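Local coordinates for 3-hydroxyisobutyrate dehydrogenase family protein (Geobacter sulfurreducens, PDB 3PDU) that reduces succinic semialdehyde to gamma-hydroxybutyrate, probably drawing hydride from NADPH, as a member of the beta-hydroxyacid dehydrogenase family, at residues Asp26-Asn31 and Arg46-Pro51; Gly5-Gly10 and Asp59-Met64. All coordinates share one frame; numbering follows the deposited sequence.

Interaction 1. Residues Asp26-Asn31 and Arg46-Pro51. With NAP (NADP nicotinamide-adenine-dinucleotide phosphate), chain I.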
ATOM      1  N   ASP A  26     -40.504 -21.519 -18.732  1.00 20.16           N
ATOM      2  CA  ASP A  26     -40.472 -21.033 -20.115  1.00 20.41           C
ATOM      3  C   ASP A  26     -39.471 -19.882 -20.145  1.00 23.21           C
ATOM      4  O   ASP A  26     -39.733 -18.820 -19.577  1.00 19.71           O
ATOM      5  CB  ASP A  26     -41.887 -20.542 -20.476  1.00 24.65           C
ATOM      6  CG  ASP A  26     -42.004 -19.988 -21.892  1.00 33.63           C
ATOM      7  OD1 ASP A  26     -41.012 -19.504 -22.467  1.00 29.86           O
ATOM      8  OD2 ASP A  26     -43.130 -20.011 -22.425  1.00 34.15           O
ATOM      9  N   VAL A  27     -38.317 -20.097 -20.782  1.00 18.22           N
ATOM     10  CA  VAL A  27     -37.224 -19.125 -20.721  1.00 17.37           C
ATOM     11  C   VAL A  27     -36.879 -18.585 -22.111  1.00 22.79           C
ATOM     12  O   VAL A  27     -36.721 -19.351 -23.062  1.00 19.28           O
ATOM     13  CB  VAL A  27     -35.939 -19.727 -20.065  1.00 20.32           C
ATOM     14  CG1 VAL A  27     -34.843 -18.667 -19.938  1.00 23.77           C
ATOM     15  CG2 VAL A  27     -36.254 -20.322 -18.682  1.00 21.02           C
ATOM     16  N   THR A  28     -36.769 -17.264 -22.211  1.00 16.25           N
ATOM     17  CA  THR A  28     -36.290 -16.608 -23.419  1.00 19.99           C
ATOM     18  C   THR A  28     -34.921 -15.990 -23.139  1.00 19.63           C
ATOM     19  O   THR A  28     -34.759 -15.267 -22.159  1.00 20.43           O
ATOM     20  CB  THR A  28     -37.265 -15.509 -23.843  1.00 17.88           C
ATOM     21  OG1 THR A  28     -38.546 -16.089 -24.096  1.00 19.84           O
ATOM     22  CG2 THR A  28     -36.785 -14.817 -25.118  1.00 23.92           C
ATOM     23  N   VAL A  29     -33.935 -16.266 -23.992  1.00 16.93           N
ATOM     24  CA  VAL A  29     -32.575 -15.796 -23.736  1.00 17.31           C
ATOM     25  C   VAL A  29     -32.062 -14.827 -24.797  1.00 20.74           C
ATOM     26  O   VAL A  29     -32.497 -14.840 -25.952  1.00 21.96           O
ATOM     27  CB  VAL A  29     -31.558 -16.968 -23.612  1.00 16.69           C
ATOM     28  CG1 VAL A  29     -31.965 -17.921 -22.497  1.00 15.27           C
ATOM     29  CG2 VAL A  29     -31.438 -17.727 -24.946  1.00 17.56           C
ATOM     30  N   TRP A  30     -31.130 -13.983 -24.374  1.00 18.36           N
ATOM     31  CA  TRP A  30     -30.395 -13.115 -25.282  1.00 21.64           C
ATOM     32  C   TRP A  30     -28.968 -12.963 -24.774  1.00 19.93           C
ATOM     33  O   TRP A  30     -28.721 -12.979 -23.563  1.00 19.84           O
ATOM     34  CB  TRP A  30     -31.071 -11.741 -25.400  1.00 20.30           C
ATOM     35  CG  TRP A  30     -30.256 -10.732 -26.170  1.00 19.28           C
ATOM     36  CD1 TRP A  30     -30.279 -10.517 -27.515  1.00 18.88           C
ATOM     37  CD2 TRP A  30     -29.288  -9.810 -25.631  1.00 21.22           C
ATOM     38  NE1 TRP A  30     -29.380  -9.517 -27.852  1.00 18.71           N
ATOM     39  CE2 TRP A  30     -28.765  -9.069 -26.714  1.00 24.48           C
ATOM     40  CE3 TRP A  30     -28.815  -9.544 -24.339  1.00 22.24           C
ATOM     41  CZ2 TRP A  30     -27.795  -8.073 -26.546  1.00 25.91           C
ATOM     42  CZ3 TRP A  30     -27.844  -8.548 -24.174  1.00 22.11           C
ATOM     43  CH2 TRP A  30     -27.351  -7.828 -25.272  1.00 21.80           C
ATOM     44  N   ASN A  31     -28.029 -12.848 -25.706  1.00 19.51           N
ATOM     45  CA  ASN A  31     -26.645 -12.522 -25.386  1.00 20.19           C
ATOM     46  C   ASN A  31     -26.076 -11.684 -26.515  1.00 21.01           C
ATOM     47  O   ASN A  31     -26.353 -11.957 -27.684  1.00 19.20           O
ATOM     48  CB  ASN A  31     -25.791 -13.785 -25.228  1.00 22.47           C
ATOM     49  CG  ASN A  31     -24.430 -13.500 -24.592  1.00 20.40           C
ATOM     50  OD1 ASN A  31     -24.360 -13.103 -23.432  1.00 19.65           O
ATOM     51  ND2 ASN A  31     -23.348 -13.718 -25.344  1.00 18.57           N
ATOM     52  N   ARG A  46     -36.029 -20.222 -25.728  1.00 20.97           N
ATOM     53  CA  ARG A  46     -36.233 -19.505 -26.993  1.00 24.24           C
ATOM     54  C   ARG A  46     -35.204 -18.393 -27.123  1.00 19.62           C
ATOM     55  O   ARG A  46     -34.899 -17.725 -26.146  1.00 22.24           O
ATOM     56  CB  ARG A  46     -37.613 -18.852 -27.027  1.00 35.63           C
ATOM     57  CG  ARG A  46     -38.763 -19.757 -27.430  1.00 63.16           C
ATOM     58  CD  ARG A  46     -40.030 -18.927 -27.596  1.00 78.03           C
ATOM     59  NE  ARG A  46     -39.716 -17.528 -27.888  1.00 86.31           N
ATOM     60  CZ  ARG A  46     -39.530 -17.034 -29.110  1.00 91.93           C
ATOM     61  NH1 ARG A  46     -39.629 -17.821 -30.173  1.00 93.49           N
ATOM     62  NH2 ARG A  46     -39.244 -15.746 -29.268  1.00 93.89           N
ATOM     63  N   GLN A  47     -34.682 -18.172 -28.327  1.00 23.77           N
ATOM     64  CA  GLN A  47     -33.729 -17.083 -28.534  1.00 23.22           C
ATOM     65  C   GLN A  47     -34.463 -15.816 -28.958  1.00 23.44           C
ATOM     66  O   GLN A  47     -35.368 -15.874 -29.785  1.00 28.19           O
ATOM     67  CB  GLN A  47     -32.699 -17.458 -29.603  1.00 20.48           C
ATOM     68  CG  GLN A  47     -31.593 -16.417 -29.783  1.00 26.92           C
ATOM     69  CD  GLN A  47     -30.573 -16.852 -30.804  1.00 36.15           C
ATOM     70  OE1 GLN A  47     -30.675 -17.944 -31.373  1.00 29.50           O
ATOM     71  NE2 GLN A  47     -29.580 -16.002 -31.052  1.00 31.76           N
ATOM     72  N   ALA A  48     -34.063 -14.675 -28.398  1.00 20.39           N
ATOM     73  CA  ALA A  48     -34.615 -13.377 -28.806  1.00 20.43           C
ATOM     74  C   ALA A  48     -33.541 -12.500 -29.434  1.00 20.93           C
ATOM     75  O   ALA A  48     -32.354 -12.747 -29.260  1.00 27.11           O
ATOM     76  CB  ALA A  48     -35.250 -12.662 -27.610  1.00 21.07           C
ATOM     77  N   SER A  49     -33.964 -11.460 -30.148  1.00 24.69           N
ATOM     78  CA  SER A  49     -33.038 -10.604 -30.892  1.00 22.50           C
ATOM     79  C   SER A  49     -32.513  -9.390 -30.129  1.00 22.68           C
ATOM     80  O   SER A  49     -31.538  -8.782 -30.555  1.00 27.52           O
ATOM     81  CB  SER A  49     -33.693 -10.131 -32.198  1.00 27.63           C
ATOM     82  OG  SER A  49     -33.945 -11.233 -33.052  1.00 46.35           O
ATOM     83  N   SER A  50     -33.152  -9.026 -29.015  1.00 22.97           N
ATOM     84  CA  SER A  50     -32.693  -7.887 -28.224  1.00 21.74           C
ATOM     85  C   SER A  50     -33.235  -7.911 -26.802  1.00 22.10           C
ATOM     86  O   SER A  50     -34.214  -8.611 -26.500  1.00 22.88           O
ATOM     87  CB  SER A  50     -33.121  -6.572 -28.886  1.00 22.01           C
ATOM     88  OG  SER A  50     -34.531  -6.444 -28.824  1.00 24.42           O
ATOM     89  N   PRO A  51     -32.609  -7.135 -25.913  1.00 21.23           N
ATOM     90  CA  PRO A  51     -33.146  -7.022 -24.555  1.00 23.55           C
ATOM     91  C   PRO A  51     -34.578  -6.478 -24.579  1.00 23.08           C
ATOM     92  O   PRO A  51     -35.413  -6.915 -23.789  1.00 21.55           O
ATOM     93  CB  PRO A  51     -32.187  -6.024 -23.886  1.00 21.21           C
ATOM     94  CG  PRO A  51     -30.899  -6.193 -24.648  1.00 23.18           C
ATOM     95  CD  PRO A  51     -31.329  -6.417 -26.070  1.00 19.39           C
TER
HETATM   96  PA  NAP I 301     -18.463 -13.177 -18.121  1.00 23.05           P
HETATM   97  O1A NAP I 301     -17.315 -12.323 -18.473  1.00 21.29           O
HETATM   98  O2A NAP I 301     -18.266 -14.601 -18.438  1.00 22.17           O
HETATM   99  O5B NAP I 301     -19.812 -12.644 -18.785  1.00 21.12           O
HETATM  100  C5B NAP I 301     -20.147 -11.287 -18.916  1.00 20.90           C
HETATM  101  C4B NAP I 301     -21.478 -11.211 -19.664  1.00 17.54           C
HETATM  102  O4B NAP I 301     -21.795  -9.845 -19.897  1.00 20.01           O
HETATM  103  C3B NAP I 301     -21.434 -11.882 -21.044  1.00 21.66           C
HETATM  104  O3B NAP I 301     -22.730 -12.382 -21.321  1.00 21.08           O
HETATM  105  C2B NAP I 301     -21.153 -10.716 -21.977  1.00 17.60           C
HETATM  106  O2B NAP I 301     -21.641 -10.837 -23.290  1.00 21.47           O
HETATM  107  C1B NAP I 301     -21.949  -9.635 -21.276  1.00 16.23           C
HETATM  108  N9A NAP I 301     -21.513  -8.282 -21.637  1.00 22.27           N
HETATM  109  C8A NAP I 301     -20.330  -7.660 -21.343  1.00 22.05           C
HETATM  110  N7A NAP I 301     -20.386  -6.408 -21.871  1.00 18.40           N
HETATM  111  C5A NAP I 301     -21.582  -6.232 -22.469  1.00 19.05           C
HETATM  112  C6A NAP I 301     -22.151  -5.158 -23.138  1.00 21.86           C
HETATM  113  N6A NAP I 301     -21.478  -4.009 -23.276  1.00 21.73           N
HETATM  114  N1A NAP I 301     -23.417  -5.300 -23.656  1.00 21.65           N
HETATM  115  C2A NAP I 301     -24.117  -6.482 -23.505  1.00 20.32           C
HETATM  116  N3A NAP I 301     -23.544  -7.543 -22.837  1.00 19.87           N
HETATM  117  C4A NAP I 301     -22.297  -7.411 -22.331  1.00 19.96           C
HETATM  118  O3  NAP I 301     -18.714 -12.908 -16.562  1.00 22.97           O
HETATM  119  PN  NAP I 301     -19.432 -13.742 -15.401  1.00 19.45           P
HETATM  120  O1N NAP I 301     -18.380 -14.405 -14.611  1.00 25.96           O
HETATM  121  O2N NAP I 301     -20.591 -14.467 -15.982  1.00 17.42           O
HETATM  122  O5D NAP I 301     -19.947 -12.479 -14.550  1.00 24.54           O
HETATM  123  C5D NAP I 301     -21.196 -11.857 -14.758  1.00 20.82           C
HETATM  124  C4D NAP I 301     -21.454 -10.997 -13.527  1.00 21.78           C
HETATM  125  O4D NAP I 301     -21.537 -11.823 -12.383  1.00 21.11           O
HETATM  126  C3D NAP I 301     -20.285 -10.052 -13.265  1.00 18.53           C
HETATM  127  O3D NAP I 301     -20.809  -8.865 -12.689  1.00 20.04           O
HETATM  128  C2D NAP I 301     -19.453 -10.766 -12.219  1.00 21.31           C
HETATM  129  O2D NAP I 301     -18.684  -9.874 -11.425  1.00 19.17           O
HETATM  130  C1D NAP I 301     -20.581 -11.416 -11.428  1.00 20.92           C
HETATM  131  N1N NAP I 301     -20.225 -12.596 -10.639  1.00 22.84           N
HETATM  132  C2N NAP I 301     -19.361 -13.538 -11.127  1.00 15.83           C
HETATM  133  C3N NAP I 301     -19.061 -14.669 -10.361  1.00 23.48           C
HETATM  134  C7N NAP I 301     -18.135 -15.745 -10.882  1.00 22.14           C
HETATM  135  O7N NAP I 301     -17.579 -16.630  -9.960  1.00 27.36           O
HETATM  136  N7N NAP I 301     -17.824 -15.844 -12.177  1.00 20.85           N
HETATM  137  C4N NAP I 301     -19.657 -14.824  -9.111  1.00 23.83           C
HETATM  138  C5N NAP I 301     -20.554 -13.869  -8.631  1.00 23.14           C
HETATM  139  C6N NAP I 301     -20.840 -12.759  -9.418  1.00 27.40           C
HETATM  140  P2B NAP I 301     -20.694 -11.430 -24.452  1.00 23.61           P
HETATM  141  O1X NAP I 301     -21.224 -10.827 -25.720  1.00 20.56           O
HETATM  142  O2X NAP I 301     -19.259 -11.035 -24.176  1.00 22.06           O
HETATM  143  O3X NAP I 301     -20.794 -12.926 -24.466  1.00 21.11           O
HETATM  144  O   HOH W   1     -28.425  -8.179 -30.292  1.00 40.58           O
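At the outer edge of the Rossmann-type NADP-binding domain, strand 27-30 takes the short strand 46-47 alongside it in parallel, the two being the strands of a beta-alpha-beta unit. Thr-28 is paired with Arg-46 and Val-29 with Gln-47. The ladder consists of three backbone hydrogen bonds: Arg-46 N to Val-27 O (2.9 Å), Val-29 N to Arg-46 O (2.8 Å) and Ala-48 N to Val-29 O (2.9 Å). On the face carrying Thr-28, with that residue's OG1 beside the backbone N (chi1 -60°), the methyl CG2 is left anti to N and meets Ala-48 CB at 3.6 Å, while OG1 runs beside the start of the Arg-46 side chain.

Beyond the ladder the 46-51 segment turns under Trp-30. Pro-51 leans its CG-CD edge on one face of the indole, CG 3.8 Å from the centroid of the six-membered ring and only 6° off the normal. Ser-50 CA makes a second CH-pi contact over the same face, nearer the five-membered ring. The indole edge is used too: Ala-48 O sits in the ring plane by CD1, and a water accepts from NE1 at 2.9 Å and donates to Ser-49 O. At the far edge, CH2 approaches the adenine carbon C2A of NADP. Next door, Asn-31 holds the cofactor with both ends of its amide: OD1 accepts from the ribose hydroxyl O3B, and ND2 donates to O3X of the 2'-phosphate at 2.8 Å, a contact NAD, which lacks this phosphate, could not offer.

Ser-50 caps helix 51-57 through OG to Glu-53 N. Val-54 of that helix packs on Thr-28, Trp-30 and Ala-48, whereas Val-27 faces Leu-20 and Val-21 of helix 13-23, and strand 4-7 flanks strand 27-30 on its inner side.

Interaction 2. Residues Gly5-Gly10 and Asp59-Met64. With NAP (NADP nicotinamide-adenine-dinucleotide phosphate), chain I.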
ATOM      1  N   GLY A   5     -37.281 -14.230 -18.749  1.00 18.58           N
ATOM      2  CA  GLY A   5     -36.265 -13.775 -19.687  1.00 16.43           C
ATOM      3  C   GLY A   5     -34.900 -13.838 -19.015  1.00 18.39           C
ATOM      4  O   GLY A   5     -34.800 -13.779 -17.790  1.00 18.74           O
ATOM      5  N   PHE A   6     -33.848 -13.967 -19.813  1.00 16.56           N
ATOM      6  CA  PHE A   6     -32.493 -13.990 -19.282  1.00 14.78           C
ATOM      7  C   PHE A   6     -31.508 -13.344 -20.263  1.00 21.63           C
ATOM      8  O   PHE A   6     -31.378 -13.776 -21.418  1.00 19.45           O
ATOM      9  CB  PHE A   6     -32.064 -15.425 -18.938  1.00 17.08           C
ATOM     10  CG  PHE A   6     -30.987 -15.491 -17.897  1.00 18.93           C
ATOM     11  CD1 PHE A   6     -31.269 -15.950 -16.616  1.00 16.61           C
ATOM     12  CD2 PHE A   6     -29.698 -15.066 -18.192  1.00 18.99           C
ATOM     13  CE1 PHE A   6     -30.275 -16.011 -15.652  1.00 17.37           C
ATOM     14  CE2 PHE A   6     -28.704 -15.106 -17.226  1.00 17.85           C
ATOM     15  CZ  PHE A   6     -28.992 -15.581 -15.954  1.00 14.23           C
ATOM     16  N   LEU A   7     -30.835 -12.296 -19.797  1.00 14.56           N
ATOM     17  CA  LEU A   7     -29.878 -11.531 -20.607  1.00 15.48           C
ATOM     18  C   LEU A   7     -28.467 -11.727 -20.067  1.00 21.52           C
ATOM     19  O   LEU A   7     -28.225 -11.496 -18.881  1.00 20.29           O
ATOM     20  CB  LEU A   7     -30.210 -10.035 -20.544  1.00 15.99           C
ATOM     21  CG  LEU A   7     -31.674  -9.620 -20.712  1.00 19.24           C
ATOM     22  CD1 LEU A   7     -31.832  -8.100 -20.575  1.00 18.40           C
ATOM     23  CD2 LEU A   7     -32.222 -10.104 -22.055  1.00 17.07           C
ATOM     24  N   GLY A   8     -27.537 -12.144 -20.922  1.00 16.81           N
ATOM     25  CA  GLY A   8     -26.151 -12.293 -20.498  1.00 15.52           C
ATOM     26  C   GLY A   8     -25.835 -13.741 -20.165  1.00 18.47           C
ATOM     27  O   GLY A   8     -26.078 -14.203 -19.049  1.00 20.46           O
ATOM     28  N   LEU A   9     -25.316 -14.469 -21.142  1.00 14.67           N
ATOM     29  CA  LEU A   9     -25.041 -15.893 -20.971  1.00 14.81           C
ATOM     30  C   LEU A   9     -23.542 -16.098 -20.878  1.00 20.10           C
ATOM     31  O   LEU A   9     -22.922 -16.655 -21.782  1.00 24.32           O
ATOM     32  CB  LEU A   9     -25.615 -16.686 -22.156  1.00 16.58           C
ATOM     33  CG  LEU A   9     -27.136 -16.515 -22.299  1.00 19.66           C
ATOM     34  CD1 LEU A   9     -27.641 -17.164 -23.591  1.00 22.10           C
ATOM     35  CD2 LEU A   9     -27.871 -17.073 -21.078  1.00 20.44           C
ATOM     36  N   GLY A  10     -22.961 -15.627 -19.787  1.00 17.59           N
ATOM     37  CA  GLY A  10     -21.532 -15.754 -19.586  1.00 16.01           C
ATOM     38  C   GLY A  10     -21.236 -16.949 -18.705  1.00 15.92           C
ATOM     39  O   GLY A  10     -22.019 -17.907 -18.646  1.00 16.27           O
ATOM     40  N   ASP A  59     -42.559 -12.016 -18.245  1.00 18.04           N
ATOM     41  CA  ASP A  59     -43.054 -11.457 -16.984  1.00 24.50           C
ATOM     42  C   ASP A  59     -41.917 -11.037 -16.066  1.00 20.08           C
ATOM     43  O   ASP A  59     -42.031 -10.058 -15.333  1.00 22.32           O
ATOM     44  CB  ASP A  59     -43.956 -12.460 -16.256  1.00 23.52           C
ATOM     45  CG  ASP A  59     -45.212 -12.764 -17.031  1.00 25.95           C
ATOM     46  OD1 ASP A  59     -45.967 -11.814 -17.348  1.00 26.43           O
ATOM     47  OD2 ASP A  59     -45.434 -13.946 -17.343  1.00 25.63           O
ATOM     48  N   ILE A  60     -40.828 -11.798 -16.093  1.00 20.21           N
ATOM     49  CA  ILE A  60     -39.678 -11.504 -15.251  1.00 17.74           C
ATOM     50  C   ILE A  60     -38.417 -11.767 -16.045  1.00 18.41           C
ATOM     51  O   ILE A  60     -38.199 -12.885 -16.526  1.00 15.69           O
ATOM     52  CB  ILE A  60     -39.649 -12.387 -13.979  1.00 22.28           C
ATOM     53  CG1 ILE A  60     -40.909 -12.167 -13.128  1.00 21.22           C
ATOM     54  CG2 ILE A  60     -38.378 -12.123 -13.168  1.00 17.05           C
ATOM     55  CD1 ILE A  60     -40.917 -12.989 -11.846  1.00 24.15           C
ATOM     56  N   THR A  61     -37.598 -10.736 -16.200  1.00 20.10           N
ATOM     57  CA  THR A  61     -36.345 -10.877 -16.920  1.00 21.04           C
ATOM     58  C   THR A  61     -35.178 -10.664 -15.980  1.00 18.79           C
ATOM     59  O   THR A  61     -35.128  -9.679 -15.235  1.00 21.52           O
ATOM     60  CB  THR A  61     -36.238  -9.874 -18.073  1.00 21.14           C
ATOM     61  OG1 THR A  61     -37.262 -10.155 -19.035  1.00 19.61           O
ATOM     62  CG2 THR A  61     -34.849  -9.962 -18.740  1.00 18.19           C
ATOM     63  N   ILE A  62     -34.248 -11.607 -16.020  1.00 16.41           N
ATOM     64  CA  ILE A  62     -33.040 -11.561 -15.208  1.00 14.92           C
ATOM     65  C   ILE A  62     -31.850 -11.187 -16.091  1.00 17.39           C
ATOM     66  O   ILE A  62     -31.791 -11.594 -17.258  1.00 17.32           O
ATOM     67  CB  ILE A  62     -32.794 -12.939 -14.591  1.00 19.10           C
ATOM     68  CG1 ILE A  62     -33.876 -13.255 -13.554  1.00 20.21           C
ATOM     69  CG2 ILE A  62     -31.413 -13.027 -13.968  1.00 16.90           C
ATOM     70  CD1 ILE A  62     -33.768 -14.680 -12.996  1.00 24.44           C
ATOM     71  N   ALA A  63     -30.923 -10.396 -15.552  1.00 17.69           N
ATOM     72  CA  ALA A  63     -29.703 -10.050 -16.281  1.00 18.34           C
ATOM     73  C   ALA A  63     -28.452 -10.449 -15.487  1.00 16.71           C
ATOM     74  O   ALA A  63     -28.407 -10.332 -14.267  1.00 19.29           O
ATOM     75  CB  ALA A  63     -29.678  -8.548 -16.617  1.00 20.50           C
ATOM     76  N   MET A  64     -27.434 -10.935 -16.185  1.00 16.57           N
ATOM     77  CA  MET A  64     -26.197 -11.333 -15.513  1.00 15.27           C
ATOM     78  C   MET A  64     -25.028 -10.854 -16.366  1.00 19.11           C
ATOM     79  O   MET A  64     -24.476 -11.610 -17.160  1.00 16.61           O
ATOM     80  CB  MET A  64     -26.154 -12.849 -15.315  1.00 14.13           C
ATOM     81  CG  MET A  64     -25.063 -13.321 -14.361  1.00 16.63           C
ATOM     82  SD  MET A  64     -25.196 -12.460 -12.783  1.00 21.78           S
ATOM     83  CE  MET A  64     -24.177 -13.469 -11.727  1.00 20.20           C
TER
HETATM   84  PA  NAP I 301     -18.463 -13.177 -18.121  1.00 23.05           P
HETATM   85  O1A NAP I 301     -17.315 -12.323 -18.473  1.00 21.29           O
HETATM   86  O2A NAP I 301     -18.266 -14.601 -18.438  1.00 22.17           O
HETATM   87  O5B NAP I 301     -19.812 -12.644 -18.785  1.00 21.12           O
HETATM   88  C5B NAP I 301     -20.147 -11.287 -18.916  1.00 20.90           C
HETATM   89  C4B NAP I 301     -21.478 -11.211 -19.664  1.00 17.54           C
HETATM   90  O4B NAP I 301     -21.795  -9.845 -19.897  1.00 20.01           O
HETATM   91  C3B NAP I 301     -21.434 -11.882 -21.044  1.00 21.66           C
HETATM   92  O3B NAP I 301     -22.730 -12.382 -21.321  1.00 21.08           O
HETATM   93  C2B NAP I 301     -21.153 -10.716 -21.977  1.00 17.60           C
HETATM   94  O2B NAP I 301     -21.641 -10.837 -23.290  1.00 21.47           O
HETATM   95  C1B NAP I 301     -21.949  -9.635 -21.276  1.00 16.23           C
HETATM   96  N9A NAP I 301     -21.513  -8.282 -21.637  1.00 22.27           N
HETATM   97  C8A NAP I 301     -20.330  -7.660 -21.343  1.00 22.05           C
HETATM   98  N7A NAP I 301     -20.386  -6.408 -21.871  1.00 18.40           N
HETATM   99  C5A NAP I 301     -21.582  -6.232 -22.469  1.00 19.05           C
HETATM  100  C6A NAP I 301     -22.151  -5.158 -23.138  1.00 21.86           C
HETATM  101  N6A NAP I 301     -21.478  -4.009 -23.276  1.00 21.73           N
HETATM  102  N1A NAP I 301     -23.417  -5.300 -23.656  1.00 21.65           N
HETATM  103  C2A NAP I 301     -24.117  -6.482 -23.505  1.00 20.32           C
HETATM  104  N3A NAP I 301     -23.544  -7.543 -22.837  1.00 19.87           N
HETATM  105  C4A NAP I 301     -22.297  -7.411 -22.331  1.00 19.96           C
HETATM  106  O3  NAP I 301     -18.714 -12.908 -16.562  1.00 22.97           O
HETATM  107  PN  NAP I 301     -19.432 -13.742 -15.401  1.00 19.45           P
HETATM  108  O1N NAP I 301     -18.380 -14.405 -14.611  1.00 25.96           O
HETATM  109  O2N NAP I 301     -20.591 -14.467 -15.982  1.00 17.42           O
HETATM  110  O5D NAP I 301     -19.947 -12.479 -14.550  1.00 24.54           O
HETATM  111  C5D NAP I 301     -21.196 -11.857 -14.758  1.00 20.82           C
HETATM  112  C4D NAP I 301     -21.454 -10.997 -13.527  1.00 21.78           C
HETATM  113  O4D NAP I 301     -21.537 -11.823 -12.383  1.00 21.11           O
HETATM  114  C3D NAP I 301     -20.285 -10.052 -13.265  1.00 18.53           C
HETATM  115  O3D NAP I 301     -20.809  -8.865 -12.689  1.00 20.04           O
HETATM  116  C2D NAP I 301     -19.453 -10.766 -12.219  1.00 21.31           C
HETATM  117  O2D NAP I 301     -18.684  -9.874 -11.425  1.00 19.17           O
HETATM  118  C1D NAP I 301     -20.581 -11.416 -11.428  1.00 20.92           C
HETATM  119  N1N NAP I 301     -20.225 -12.596 -10.639  1.00 22.84           N
HETATM  120  C2N NAP I 301     -19.361 -13.538 -11.127  1.00 15.83           C
HETATM  121  C3N NAP I 301     -19.061 -14.669 -10.361  1.00 23.48           C
HETATM  122  C7N NAP I 301     -18.135 -15.745 -10.882  1.00 22.14           C
HETATM  123  O7N NAP I 301     -17.579 -16.630  -9.960  1.00 27.36           O
HETATM  124  N7N NAP I 301     -17.824 -15.844 -12.177  1.00 20.85           N
HETATM  125  C4N NAP I 301     -19.657 -14.824  -9.111  1.00 23.83           C
HETATM  126  C5N NAP I 301     -20.554 -13.869  -8.631  1.00 23.14           C
HETATM  127  C6N NAP I 301     -20.840 -12.759  -9.418  1.00 27.40           C
HETATM  128  P2B NAP I 301     -20.694 -11.430 -24.452  1.00 23.61           P
HETATM  129  O1X NAP I 301     -21.224 -10.827 -25.720  1.00 20.56           O
HETATM  130  O2X NAP I 301     -19.259 -11.035 -24.176  1.00 22.06           O
HETATM  131  O3X NAP I 301     -20.794 -12.926 -24.466  1.00 21.11           O
HETATM  132  O   HOH W   2     -22.910 -14.159 -17.174  1.00 16.80           O
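Phe-6 and Ile-62, paired across the parallel strands 4-7 and 60-63, cross obliquely: Ile-62 CG2 reaches the ring at CE1, 3.6 Å away. With CG anti to the backbone N (chi1 -156°), the phenyl lies back over the neighbouring strand, where Ile-62 O sits above one face, offset toward the rim. Met-64 runs beside the ring in the same direction, CB 3.9 Å from Phe-6 CE2, and then bends at chi2 (54°) to bring CE to 3.2 Å from the ribose oxygen O4D of NADP.

On the other face, Leu-7 meets Thr-61 at about a right angle, CG against CG2 at 3.8 Å. Gly-5 lets the strands close to 4.0 Å between its CA and Thr-61 CA. Four backbone bonds join them, ending with Met-64 N to Leu-7 O (2.9 Å). Past the ladder, a water accepts from Gly-10 N and donates to Met-64 O and to pyrophosphate oxygen O2N, tying the glycine-rich turn, which fits the GxGxxG pattern, to the cofactor.

Helix 13-23 covers the Phe-6 face through Met-16 and Ala-17, helix 51-57 the Leu-7 face through Val-54, and strand 90-93 lies on the far side of strand 60-63.

How the interactions relate
Both contacts are parallel strand pairs of one sheet, and they join where strands 27-30 and 4-7 are neighbours: Thr-28 O lies 2.8 Å from Phe-6 N, probably hydrogen-bonded. Interaction 2 is wholly buried in the middle of the sheet, and its side chains are largely apolar. Interaction 1 lies at the sheet's outer edge, partly exposed, and mixes apolar packing with water and polar groups. Both reach the adenine ribose of NADP at O3B; interaction 1 goes on to the adenine and the 2'-phosphate, interaction 2 to the pyrophosphate and the nicotinamide ribose. Asn-31 OD1 bridges the two ends by also accepting from Leu-9 N.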